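Local coordinates for AztD protein (Citrobacter koseri, PDB 6CMK) that serves as a periplasmic zinc chaperone that binds zinc and hands one zinc ion directly to the solute-binding protein AztC of the AztABCD transport system, at residues Met268-Gly273 and Ile325-Gly330; Ser75-Phe80 and Leu147-Val152; Ala60-Lys65 and Ser90-Gly95; Leu248-Thr253 and Gly257-Leu262. All coordinates share one frame; numbering follows the deposited sequence.

Overall arrangement
The four contacts belong to one beta propeller and lie in two groups on opposite sides of its centre. Contacts 2 and 3 share the antiparallel sheet in which strands 78-83 and 88-100 are neighbours; the Ile79 O to Ile92 N approach joins them directly. Contacts 1 and 4 meet where Gly273 and Leu262 pack. Contact 2 is buried and polar, built on a carboxylate, whereas contact 3 is partly buried, mostly apolar and without a hydrogen bond between its segments. Contact 1, also partly buried, uses a methyl over an aromatic face, with an exposed leucine beside it. Contact 4 is a short-range loop closure by one tyrosine hydroxyl, the nearest to a zinc site.

Contact 1 of 4, residues Met268-Gly273 and Ile325-Gly330; sequences MQYFIG and IDVLKG
Tyr270 and Val327 mark the closest approach of the two backbones, with CA atoms 8.6 Å apart, so that side chains alone fill the gap and no hydrogen bond crosses it. Residues 268-270 lead into strand 271-274, while 327-329 take up helical backbone angles, without regular helical bonding, just after strand 321-326. There Lys329 N donates to Asp326 OD1 at 3.1 Å, an Asx motif that steadies the corner carrying Val327 and Leu328. Val327 divides its two methyls along the tyrosine ring. Val327 CG1 stands 3.8 Å above the centre of the Tyr270 ring, only 5° off the normal, a CH-pi contact, while Val327 CG2 reaches the phenolic end at 3.8 Å from Tyr270 OH. The side chains of Met268 and Val327 pass each other in opposite directions. With CG anti to the backbone N (chi1 178°) the methionine extends toward the turn, then bends at chi3 (86°), bringing Met268 CE to 3.7 Å from Val327 CG1. Met268 SD lies 3.9 Å from CD2 of the exposed Leu328. Tyr270 and Ile272 also pack on Ala313 of strand 312-317, and Met268 on Ala310 and on Pro341 of the second subunit. The contact thus joins two consecutive propeller blades: the sheet holding strand 271-274, where Phe271 pairs with Val283, and the one in which Ile325 pairs with Ala313.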
loop_
_atom_site.group_PDB
_atom_site.type_symbol
_atom_site.label_atom_id
_atom_site.label_comp_id
_atom_site.label_asym_id
_atom_site.label_seq_id
_atom_site.Cartn_x
_atom_site.Cartn_y
_atom_site.Cartn_z
ATOM N N MET B 268 -3.440 2.019 -10.718
ATOM C CA MET B 268 -3.731 3.221 -11.470
ATOM C C MET B 268 -5.222 3.464 -11.290
ATOM O O MET B 268 -5.985 2.504 -11.167
ATOM C CB MET B 268 -3.333 2.986 -12.939
ATOM C CG MET B 268 -3.585 4.077 -13.943
ATOM S SD MET B 268 -2.756 3.570 -15.479
ATOM C CE MET B 268 -3.990 2.539 -16.258
ATOM N N GLN B 269 -5.643 4.731 -11.232
ATOM C CA GLN B 269 -7.056 5.043 -11.006
ATOM C C GLN B 269 -7.812 5.092 -12.326
ATOM O O GLN B 269 -7.588 5.988 -13.149
ATOM C CB GLN B 269 -7.224 6.356 -10.251
ATOM C CG GLN B 269 -6.835 6.232 -8.803
ATOM C CD GLN B 269 -7.222 7.453 -7.999
ATOM O OE1 GLN B 269 -6.547 8.478 -8.042
ATOM N NE2 GLN B 269 -8.339 7.358 -7.286
ATOM N N TYR B 270 -8.732 4.140 -12.511
ATOM C CA TYR B 270 -9.641 4.132 -13.648
ATOM C C TYR B 270 -10.769 3.163 -13.338
ATOM O O TYR B 270 -10.667 2.332 -12.436
ATOM C CB TYR B 270 -8.937 3.721 -14.955
ATOM C CG TYR B 270 -8.472 2.281 -14.989
ATOM C CD1 TYR B 270 -7.200 1.919 -14.549
ATOM C CD2 TYR B 270 -9.302 1.276 -15.464
ATOM C CE1 TYR B 270 -6.772 0.598 -14.591
ATOM C CE2 TYR B 270 -8.887 -0.037 -15.500
ATOM C CZ TYR B 270 -7.626 -0.374 -15.075
ATOM O OH TYR B 270 -7.231 -1.680 -15.110
ATOM N N PHE B 271 -11.834 3.252 -14.138
ATOM C CA PHE B 271 -12.904 2.277 -14.100
ATOM C C PHE B 271 -13.115 1.719 -15.495
ATOM O O PHE B 271 -12.881 2.399 -16.495
ATOM C CB PHE B 271 -14.197 2.897 -13.564
ATOM C CG PHE B 271 -14.057 3.422 -12.180
ATOM C CD1 PHE B 271 -14.090 2.558 -11.109
ATOM C CD2 PHE B 271 -13.848 4.772 -11.953
ATOM C CE1 PHE B 271 -13.922 3.026 -9.822
ATOM C CE2 PHE B 271 -13.689 5.251 -10.669
ATOM C CZ PHE B 271 -13.724 4.380 -9.602
ATOM N N ILE B 272 -13.524 0.457 -15.552
ATOM C CA ILE B 272 -14.028 -0.139 -16.780
ATOM C C ILE B 272 -15.463 -0.557 -16.520
ATOM O O ILE B 272 -15.760 -1.188 -15.498
ATOM C CB ILE B 272 -13.172 -1.326 -17.239
ATOM C CG1 ILE B 272 -11.751 -0.855 -17.557
ATOM C CG2 ILE B 272 -13.791 -1.975 -18.490
ATOM C CD1 ILE B 272 -10.805 -1.978 -17.892
ATOM N N GLY B 273 -16.352 -0.160 -17.415
ATOM C CA GLY B 273 -17.733 -0.576 -17.336
ATOM C C GLY B 273 -18.149 -1.312 -18.586
ATOM O O GLY B 273 -17.538 -1.148 -19.647
ATOM N N ILE B 325 -6.555 -5.862 -22.417
ATOM C CA ILE B 325 -6.876 -4.449 -22.588
ATOM C C ILE B 325 -5.674 -3.619 -22.169
ATOM O O ILE B 325 -5.265 -3.650 -21.002
ATOM C CB ILE B 325 -8.100 -4.035 -21.760
ATOM C CG1 ILE B 325 -9.297 -4.928 -22.074
ATOM C CG2 ILE B 325 -8.414 -2.563 -22.006
ATOM C CD1 ILE B 325 -9.674 -4.950 -23.538
ATOM N N ASP B 326 -5.148 -2.838 -23.109
ATOM C CA ASP B 326 -4.144 -1.813 -22.815
ATOM C C ASP B 326 -4.913 -0.551 -22.454
ATOM O O ASP B 326 -5.460 0.130 -23.327
ATOM C CB ASP B 326 -3.219 -1.604 -24.006
ATOM C CG ASP B 326 -2.142 -0.568 -23.741
ATOM O OD1 ASP B 326 -2.338 0.320 -22.883
ATOM O OD2 ASP B 326 -1.086 -0.647 -24.402
ATOM N N VAL B 327 -4.971 -0.257 -21.156
ATOM C CA VAL B 327 -5.857 0.785 -20.651
ATOM C C VAL B 327 -5.402 2.164 -21.111
ATOM O O VAL B 327 -6.224 3.029 -21.433
ATOM C CB VAL B 327 -5.949 0.688 -19.116
ATOM C CG1 VAL B 327 -6.810 1.790 -18.548
ATOM C CG2 VAL B 327 -6.521 -0.669 -18.722
ATOM N N LEU B 328 -4.093 2.397 -21.153
ATOM C CA LEU B 328 -3.602 3.708 -21.573
ATOM C C LEU B 328 -3.772 3.933 -23.071
ATOM O O LEU B 328 -4.043 5.061 -23.495
ATOM C CB LEU B 328 -2.143 3.867 -21.144
ATOM C CG LEU B 328 -2.062 3.872 -19.608
ATOM C CD1 LEU B 328 -0.639 3.747 -19.093
ATOM C CD2 LEU B 328 -2.714 5.131 -19.039
ATOM N N LYS B 329 -3.641 2.890 -23.887
ATOM C CA LYS B 329 -3.896 3.054 -25.310
ATOM C C LYS B 329 -5.378 2.984 -25.650
ATOM O O LYS B 329 -5.776 3.433 -26.731
ATOM C CB LYS B 329 -3.132 2.000 -26.107
ATOM C CG LYS B 329 -1.620 2.111 -25.980
ATOM C CD LYS B 329 -0.910 1.155 -26.924
ATOM C CE LYS B 329 0.502 1.620 -27.229
ATOM N NZ LYS B 329 1.167 0.748 -28.235
ATOM N N GLY B 330 -6.203 2.447 -24.756
ATOM C CA GLY B 330 -7.624 2.356 -25.026
ATOM C C GLY B 330 -7.968 1.356 -26.108
ATOM O O GLY B 330 -8.846 1.624 -26.939
#

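Contact 2 of 4, residues Ser75-Phe80 and Leu147-Val152; sequences SGATIF and LGESAV
Thr78 and Glu149 bring the backbones nearest, CA to CA 7.5 Å, where the start of strand 78-83 faces the junction of strand 143-148 with the short helix 149-153. Glu149 spans the gap alone. Its CG is anti to the backbone N (chi1 -178°) and the chain stays extended at chi2, so the carboxylate is pushed out from the first turn of the helix, right after the N-cap Gly148, into the loop 75-77. Thr78 OG1 donates to Glu149 OE2 at 2.8 Å, reaching it on the anti side and 28° out of the carboxylate plane. The same oxygen is hydrogen-bonded to Ser73 OG. Ser75 OG hangs near both oxygens, 2.9 Å from Glu149 OE1 and 3.0 Å from Glu149 OE2; these bonds are weak, and which one its proton serves is not settled. Ser75 OG also accepts from Ala77 N at 3.0 Å, closing an ST turn that fixes where the hydroxyl sits. One water completes the grip, taking a hydrogen bond from Ser75 N and giving one to Glu149 OE1 at 2.8 Å. Donors from Thr78 and the water on the carboxylate would probably favour its ionised form. Such a link between consecutive blades of a beta propeller rests on a buried carboxylate, here joining the sheets of strands 78-83 and 143-148.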
loop_
_atom_site.group_PDB
_atom_site.type_symbol
_atom_site.label_atom_id
_atom_site.label_comp_id
_atom_site.label_asym_id
_atom_site.label_seq_id
_atom_site.Cartn_x
_atom_site.Cartn_y
_atom_site.Cartn_z
ATOM N N SER B 75 -6.940 -5.814 2.002
ATOM C CA SER B 75 -5.756 -6.377 2.640
ATOM C C SER B 75 -5.455 -7.776 2.140
ATOM O O SER B 75 -4.324 -8.245 2.306
ATOM C CB SER B 75 -5.930 -6.434 4.157
ATOM O OG SER B 75 -6.772 -7.515 4.532
ATOM N N GLY B 76 -6.460 -8.462 1.583
ATOM C CA GLY B 76 -6.361 -9.852 1.206
ATOM C C GLY B 76 -6.442 -10.841 2.349
ATOM O O GLY B 76 -6.295 -12.045 2.112
ATOM N N ALA B 77 -6.668 -10.383 3.579
ATOM C CA ALA B 77 -6.674 -11.307 4.701
ATOM C C ALA B 77 -7.998 -12.048 4.833
ATOM O O ALA B 77 -8.039 -13.098 5.482
ATOM C CB ALA B 77 -6.362 -10.569 6.006
ATOM N N THR B 78 -9.078 -11.542 4.234
ATOM C CA THR B 78 -10.379 -12.192 4.337
ATOM C C THR B 78 -11.013 -12.335 2.966
ATOM O O THR B 78 -10.830 -11.484 2.089
ATOM C CB THR B 78 -11.326 -11.421 5.263
ATOM O OG1 THR B 78 -11.515 -10.091 4.777
ATOM C CG2 THR B 78 -10.766 -11.379 6.675
ATOM N N ILE B 79 -11.724 -13.453 2.803
ATOM C CA ILE B 79 -12.540 -13.785 1.646
ATOM C C ILE B 79 -13.968 -13.911 2.149
ATOM O O ILE B 79 -14.209 -14.583 3.155
ATOM C CB ILE B 79 -12.110 -15.118 1.000
ATOM C CG1 ILE B 79 -10.612 -15.150 0.696
ATOM C CG2 ILE B 79 -12.949 -15.414 -0.237
ATOM C CD1 ILE B 79 -10.177 -14.121 -0.276
ATOM N N PHE B 80 -14.904 -13.274 1.465
ATOM C CA PHE B 80 -16.313 -13.375 1.819
ATOM C C PHE B 80 -17.059 -14.145 0.741
ATOM O O PHE B 80 -16.834 -13.941 -0.454
ATOM C CB PHE B 80 -16.916 -11.986 2.035
ATOM C CG PHE B 80 -16.388 -11.309 3.270
ATOM C CD1 PHE B 80 -15.174 -10.660 3.246
ATOM C CD2 PHE B 80 -17.090 -11.356 4.458
ATOM C CE1 PHE B 80 -14.674 -10.048 4.390
ATOM C CE2 PHE B 80 -16.597 -10.750 5.602
ATOM C CZ PHE B 80 -15.385 -10.096 5.562
ATOM N N LEU B 147 -19.567 -3.476 9.143
ATOM C CA LEU B 147 -18.676 -4.079 10.119
ATOM C C LEU B 147 -17.245 -3.787 9.691
ATOM O O LEU B 147 -17.004 -3.013 8.763
ATOM C CB LEU B 147 -18.940 -5.575 10.255
ATOM C CG LEU B 147 -18.888 -6.405 8.978
ATOM C CD1 LEU B 147 -18.466 -7.796 9.354
ATOM C CD2 LEU B 147 -20.240 -6.432 8.263
ATOM N N GLY B 148 -16.295 -4.386 10.404
ATOM C CA GLY B 148 -14.890 -4.131 10.158
ATOM C C GLY B 148 -14.080 -5.409 10.126
ATOM O O GLY B 148 -14.343 -6.348 10.868
ATOM N N GLU B 149 -13.059 -5.409 9.262
ATOM C CA GLU B 149 -12.228 -6.590 9.033
ATOM C C GLU B 149 -11.376 -6.950 10.244
ATOM O O GLU B 149 -11.149 -8.135 10.514
ATOM C CB GLU B 149 -11.309 -6.370 7.824
ATOM C CG GLU B 149 -10.445 -7.596 7.511
ATOM C CD GLU B 149 -9.536 -7.422 6.300
ATOM O OE1 GLU B 149 -8.910 -6.352 6.175
ATOM O OE2 GLU B 149 -9.433 -8.373 5.483
ATOM N N SER B 150 -10.851 -5.952 10.956
ATOM C CA SER B 150 -10.004 -6.252 12.104
ATOM C C SER B 150 -10.782 -7.034 13.152
ATOM O O SER B 150 -10.297 -8.041 13.683
ATOM C CB SER B 150 -9.433 -4.960 12.686
ATOM O OG SER B 150 -8.726 -5.215 13.890
ATOM N N ALA B 151 -12.014 -6.607 13.429
ATOM C CA ALA B 151 -12.870 -7.350 14.350
ATOM C C ALA B 151 -13.160 -8.752 13.829
ATOM O O ALA B 151 -13.069 -9.736 14.574
ATOM C CB ALA B 151 -14.169 -6.580 14.573
ATOM N N VAL B 152 -13.493 -8.867 12.544
ATOM C CA VAL B 152 -13.814 -10.168 11.964
ATOM C C VAL B 152 -12.658 -11.143 12.161
ATOM O O VAL B 152 -12.853 -12.298 12.555
ATOM C CB VAL B 152 -14.161 -10.006 10.475
ATOM C CG1 VAL B 152 -14.408 -11.366 9.815
ATOM C CG2 VAL B 152 -15.350 -9.077 10.331
HETATM O O HOH W 1 -8.796 -4.694 3.951
#

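Contact 3 of 4, residues Ala60-Lys65 and Ser90-Gly95; sequences ATFNVK and STIASG
Phe62 and Ile92 form the tight half of this contact, Val64 and Ser90 the thinner half. At the tight end the phenyl ring presents CD2 and CE2 to the isoleucine, whose two branches share it: Ile92 CD1 lies 3.7 Å from Phe62 CD2, and Ile92 CG2 is 3.8 Å from Phe62 CE2. The isoleucine splits this way because CG1 stands beside its backbone N (chi1 -67°), which leaves CG2 anti to that N, and the two side chains meet at a slant. Val50 of strand 47-52 and Leu114 of strand 113-120 pack against the phenylalanine too, while Val48 and Phe39 close on Ile92. Toward the other end the backbones come closer, Val64 CA to Ser90 CA 7.2 Å, yet less surface is buried: a single methyl, Val64 CG1, rests 3.7 Å from Ser90 OG. That hydroxyl is turned to Gln83 NE2 for its hydrogen bond. The alternate residues of the first segment, Thr61 and Asn63, face solvent, as does Lys65, though Lys65 NZ reaches back to Ala86 O. Strand 58-63 is the outermost of its sheet and strand 88-100 belongs to the next, so the contact joins successive propeller blades face to face. With no hydrogen bond between the segments, the join rests on van der Waals contact, apolar at Phe62-Ile92 and methyl against hydroxyl at Val64-Ser90.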
loop_
_atom_site.group_PDB
_atom_site.type_symbol
_atom_site.label_atom_id
_atom_site.label_comp_id
_atom_site.label_asym_id
_atom_site.label_seq_id
_atom_site.Cartn_x
_atom_site.Cartn_y
_atom_site.Cartn_z
ATOM N N ALA B 60 -7.535 -26.483 0.784
ATOM C CA ALA B 60 -8.705 -26.641 1.636
ATOM C C ALA B 60 -9.958 -26.706 0.783
ATOM O O ALA B 60 -10.003 -26.174 -0.331
ATOM C CB ALA B 60 -8.830 -25.491 2.645
ATOM N N THR B 61 -10.965 -27.382 1.321
ATOM C CA THR B 61 -12.324 -27.346 0.807
ATOM C C THR B 61 -13.227 -26.933 1.957
ATOM O O THR B 61 -13.181 -27.535 3.032
ATOM C CB THR B 61 -12.747 -28.706 0.249
ATOM O OG1 THR B 61 -11.859 -29.089 -0.804
ATOM C CG2 THR B 61 -14.164 -28.655 -0.293
ATOM N N PHE B 62 -14.023 -25.895 1.742
ATOM C CA PHE B 62 -14.955 -25.411 2.747
ATOM C C PHE B 62 -16.373 -25.676 2.280
ATOM O O PHE B 62 -16.741 -25.320 1.154
ATOM C CB PHE B 62 -14.770 -23.920 3.009
ATOM C CG PHE B 62 -13.438 -23.578 3.573
ATOM C CD1 PHE B 62 -12.977 -24.208 4.714
ATOM C CD2 PHE B 62 -12.637 -22.642 2.955
ATOM C CE1 PHE B 62 -11.740 -23.901 5.239
ATOM C CE2 PHE B 62 -11.405 -22.330 3.475
ATOM C CZ PHE B 62 -10.951 -22.963 4.617
ATOM N N ASN B 63 -17.161 -26.286 3.147
ATOM C CA ASN B 63 -18.575 -26.477 2.880
ATOM C C ASN B 63 -19.353 -25.335 3.515
ATOM O O ASN B 63 -19.197 -25.051 4.709
ATOM C CB ASN B 63 -19.047 -27.832 3.406
ATOM C CG ASN B 63 -18.285 -28.983 2.783
ATOM O OD1 ASN B 63 -18.409 -29.244 1.586
ATOM N ND2 ASN B 63 -17.478 -29.666 3.585
ATOM N N VAL B 64 -20.168 -24.668 2.705
ATOM C CA VAL B 64 -21.011 -23.584 3.188
ATOM C C VAL B 64 -22.452 -24.001 2.922
ATOM O O VAL B 64 -22.727 -25.184 2.693
ATOM C CB VAL B 64 -20.630 -22.241 2.531
ATOM C CG1 VAL B 64 -19.234 -21.816 2.976
ATOM C CG2 VAL B 64 -20.689 -22.310 1.007
ATOM N N LYS B 65 -23.384 -23.051 2.954
ATOM C CA LYS B 65 -24.797 -23.406 2.913
ATOM C C LYS B 65 -25.366 -23.398 1.497
ATOM O O LYS B 65 -26.209 -24.243 1.171
ATOM C CB LYS B 65 -25.598 -22.456 3.813
ATOM C CG LYS B 65 -27.095 -22.761 3.871
ATOM C CD LYS B 65 -27.854 -21.780 4.769
ATOM C CE LYS B 65 -29.363 -21.891 4.556
ATOM N NZ LYS B 65 -30.128 -20.809 5.241
ATOM N N SER B 90 -20.637 -16.127 4.414
ATOM C CA SER B 90 -19.601 -16.784 5.194
ATOM C C SER B 90 -18.295 -16.039 5.002
ATOM O O SER B 90 -18.111 -15.314 4.024
ATOM C CB SER B 90 -19.415 -18.244 4.775
ATOM O OG SER B 90 -20.593 -18.992 4.977
ATOM N N THR B 91 -17.381 -16.236 5.947
ATOM C CA THR B 91 -16.128 -15.500 5.965
ATOM C C THR B 91 -14.971 -16.464 6.141
ATOM O O THR B 91 -15.005 -17.342 7.007
ATOM C CB THR B 91 -16.143 -14.462 7.080
ATOM O OG1 THR B 91 -16.026 -15.113 8.346
ATOM C CG2 THR B 91 -17.449 -13.710 7.033
ATOM N N ILE B 92 -13.942 -16.280 5.322
ATOM C CA ILE B 92 -12.765 -17.136 5.286
ATOM C C ILE B 92 -11.546 -16.276 5.595
ATOM O O ILE B 92 -11.375 -15.200 5.009
ATOM C CB ILE B 92 -12.619 -17.811 3.908
ATOM C CG1 ILE B 92 -13.759 -18.804 3.669
ATOM C CG2 ILE B 92 -11.266 -18.517 3.773
ATOM C CD1 ILE B 92 -13.904 -19.230 2.206
ATOM N N ALA B 93 -10.699 -16.753 6.503
ATOM C CA ALA B 93 -9.378 -16.160 6.668
ATOM C C ALA B 93 -8.459 -16.769 5.621
ATOM O O ALA B 93 -8.254 -17.987 5.591
ATOM C CB ALA B 93 -8.834 -16.389 8.074
ATOM N N SER B 94 -7.932 -15.926 4.740
ATOM C CA SER B 94 -7.166 -16.434 3.610
ATOM C C SER B 94 -5.892 -17.130 4.057
ATOM O O SER B 94 -5.384 -18.013 3.350
ATOM C CB SER B 94 -6.822 -15.288 2.675
ATOM O OG SER B 94 -5.859 -14.443 3.286
ATOM N N GLY B 95 -5.352 -16.736 5.202
ATOM C CA GLY B 95 -4.096 -17.265 5.669
ATOM C C GLY B 95 -2.882 -16.538 5.141
ATOM O O GLY B 95 -1.760 -17.001 5.365
#

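Contact 4 of 4, residues Leu248-Thr253 and Gly257-Leu262; sequences LPYAKT and GSTSTL. With EDO (1,2-ethanediol), chain K.
A hydrogen bond from backbone to tyrosine hydroxyl closes the loop between two blades of the beta propeller: Tyr250, just past strand 244-249, reaches across to Ser258 and Thr259, which lead into strand 262-264 of the next blade. The backbones stay apart, Tyr250 CA to Ser258 CA 7.9 Å, and the ring makes the span. Its CG sits anti to the carbonyl carbon (chi1 -63°), which sends the phenol toward residues 257-259. Along the way Tyr250 CE2 passes 3.8 Å from Ser258 CB. The hydroxyl is used twice, since it is also hydrogen-bonded to Cys229 O, of the residue in disulfide linkage with Cys212. Thr259 OG1, in turn, is tied to Asn274 O, so each partner has a further hydrogen bond, one to the residue after strand 224-228 and one to strand 271-274. One residue on, Ser260 O is hydrogen-bonded to ND1 of the zinc ligand His216, making this loop part of the second shell of that site. An ethanediol, probably from the crystallisation liquor, gives a hydrogen bond to Ala251 O. At the centre, Thr259 N donates to Tyr250 OH at 2.9 Å with an N-H...O angle of 160°.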
loop_
_atom_site.group_PDB
_atom_site.type_symbol
_atom_site.label_atom_id
_atom_site.label_comp_id
_atom_site.label_asym_id
_atom_site.label_seq_id
_atom_site.Cartn_x
_atom_site.Cartn_y
_atom_site.Cartn_z
ATOM N N LEU B 248 -20.618 12.303 -12.908
ATOM C CA LEU B 248 -19.887 12.407 -14.161
ATOM C C LEU B 248 -20.761 11.844 -15.278
ATOM O O LEU B 248 -20.908 10.615 -15.382
ATOM C CB LEU B 248 -18.561 11.652 -14.075
ATOM C CG LEU B 248 -17.736 11.578 -15.364
ATOM C CD1 LEU B 248 -17.348 12.972 -15.829
ATOM C CD2 LEU B 248 -16.510 10.705 -15.134
ATOM N N PRO B 249 -21.374 12.670 -16.115
ATOM C CA PRO B 249 -22.224 12.122 -17.179
ATOM C C PRO B 249 -21.399 11.430 -18.247
ATOM O O PRO B 249 -20.243 11.780 -18.492
ATOM C CB PRO B 249 -22.944 13.352 -17.742
ATOM C CG PRO B 249 -22.110 14.510 -17.358
ATOM C CD PRO B 249 -21.364 14.143 -16.108
ATOM N N TYR B 250 -22.006 10.422 -18.879
ATOM C CA TYR B 250 -21.361 9.777 -20.012
ATOM C C TYR B 250 -20.988 10.823 -21.052
ATOM O O TYR B 250 -21.788 11.702 -21.384
ATOM C CB TYR B 250 -22.279 8.727 -20.645
ATOM C CG TYR B 250 -22.615 7.590 -19.712
ATOM C CD1 TYR B 250 -21.626 6.739 -19.249
ATOM C CD2 TYR B 250 -23.913 7.373 -19.287
ATOM C CE1 TYR B 250 -21.917 5.702 -18.387
ATOM C CE2 TYR B 250 -24.217 6.336 -18.428
ATOM C CZ TYR B 250 -23.218 5.502 -17.976
ATOM O OH TYR B 250 -23.511 4.466 -17.111
ATOM N N ALA B 251 -19.763 10.715 -21.564
ATOM C CA ALA B 251 -19.294 11.605 -22.616
ATOM C C ALA B 251 -20.274 11.632 -23.779
ATOM O O ALA B 251 -20.861 10.610 -24.148
ATOM C CB ALA B 251 -17.915 11.158 -23.102
ATOM N N LYS B 252 -20.441 12.822 -24.360
ATOM C CA LYS B 252 -21.339 13.006 -25.489
ATOM C C LYS B 252 -20.792 12.376 -26.758
ATOM O O LYS B 252 -21.541 12.202 -27.725
ATOM C CB LYS B 252 -21.580 14.501 -25.699
ATOM C CG LYS B 252 -22.179 15.193 -24.483
ATOM C CD LYS B 252 -23.607 14.755 -24.241
ATOM C CE LYS B 252 -24.541 15.481 -25.174
ATOM N NZ LYS B 252 -25.840 14.771 -25.327
ATOM N N THR B 253 -19.505 12.036 -26.768
ATOM C CA THR B 253 -18.876 11.324 -27.868
ATOM C C THR B 253 -19.175 9.833 -27.853
ATOM O O THR B 253 -18.802 9.138 -28.803
ATOM C CB THR B 253 -17.366 11.530 -27.811
ATOM O OG1 THR B 253 -16.883 11.153 -26.514
ATOM C CG2 THR B 253 -17.021 12.986 -28.078
ATOM N N GLY B 257 -25.986 4.051 -24.788
ATOM C CA GLY B 257 -25.715 2.945 -23.897
ATOM C C GLY B 257 -25.573 3.450 -22.479
ATOM O O GLY B 257 -25.659 4.647 -22.206
ATOM N N SER B 258 -25.371 2.502 -21.573
ATOM C CA SER B 258 -25.058 2.845 -20.192
ATOM C C SER B 258 -24.405 1.638 -19.541
ATOM O O SER B 258 -24.407 0.532 -20.084
ATOM C CB SER B 258 -26.301 3.281 -19.407
ATOM O OG SER B 258 -27.166 2.183 -19.164
ATOM N N THR B 259 -23.847 1.876 -18.360
ATOM C CA THR B 259 -23.076 0.888 -17.626
ATOM C C THR B 259 -23.906 0.323 -16.481
ATOM O O THR B 259 -24.546 1.080 -15.739
ATOM C CB THR B 259 -21.796 1.519 -17.073
ATOM O OG1 THR B 259 -20.988 1.978 -18.163
ATOM C CG2 THR B 259 -21.019 0.514 -16.240
ATOM N N SER B 260 -23.875 -1.001 -16.330
ATOM C CA SER B 260 -24.504 -1.669 -15.203
ATOM C C SER B 260 -23.541 -2.526 -14.386
ATOM O O SER B 260 -23.960 -3.095 -13.376
ATOM C CB SER B 260 -25.677 -2.535 -15.686
ATOM O OG SER B 260 -25.254 -3.513 -16.617
ATOM N N THR B 261 -22.271 -2.631 -14.781
ATOM C CA THR B 261 -21.287 -3.408 -14.040
ATOM C C THR B 261 -19.945 -2.708 -14.175
ATOM O O THR B 261 -19.596 -2.281 -15.276
ATOM C CB THR B 261 -21.170 -4.842 -14.582
ATOM O OG1 THR B 261 -22.477 -5.382 -14.800
ATOM C CG2 THR B 261 -20.409 -5.734 -13.608
ATOM N N LEU B 262 -19.208 -2.596 -13.064
ATOM C CA LEU B 262 -17.944 -1.870 -13.027
ATOM C C LEU B 262 -16.836 -2.687 -12.376
ATOM O O LEU B 262 -17.076 -3.496 -11.476
ATOM C CB LEU B 262 -18.055 -0.567 -12.240
ATOM C CG LEU B 262 -18.884 0.555 -12.828
ATOM C CD1 LEU B 262 -19.297 1.510 -11.718
ATOM C CD2 LEU B 262 -18.116 1.269 -13.920
HETATM C C1 EDO K . -24.787 10.396 -24.359
HETATM O O1 EDO K . -23.441 10.099 -23.974
HETATM C C2 EDO K . -25.718 10.152 -23.176
HETATM O O2 EDO K . -26.781 9.282 -23.577
#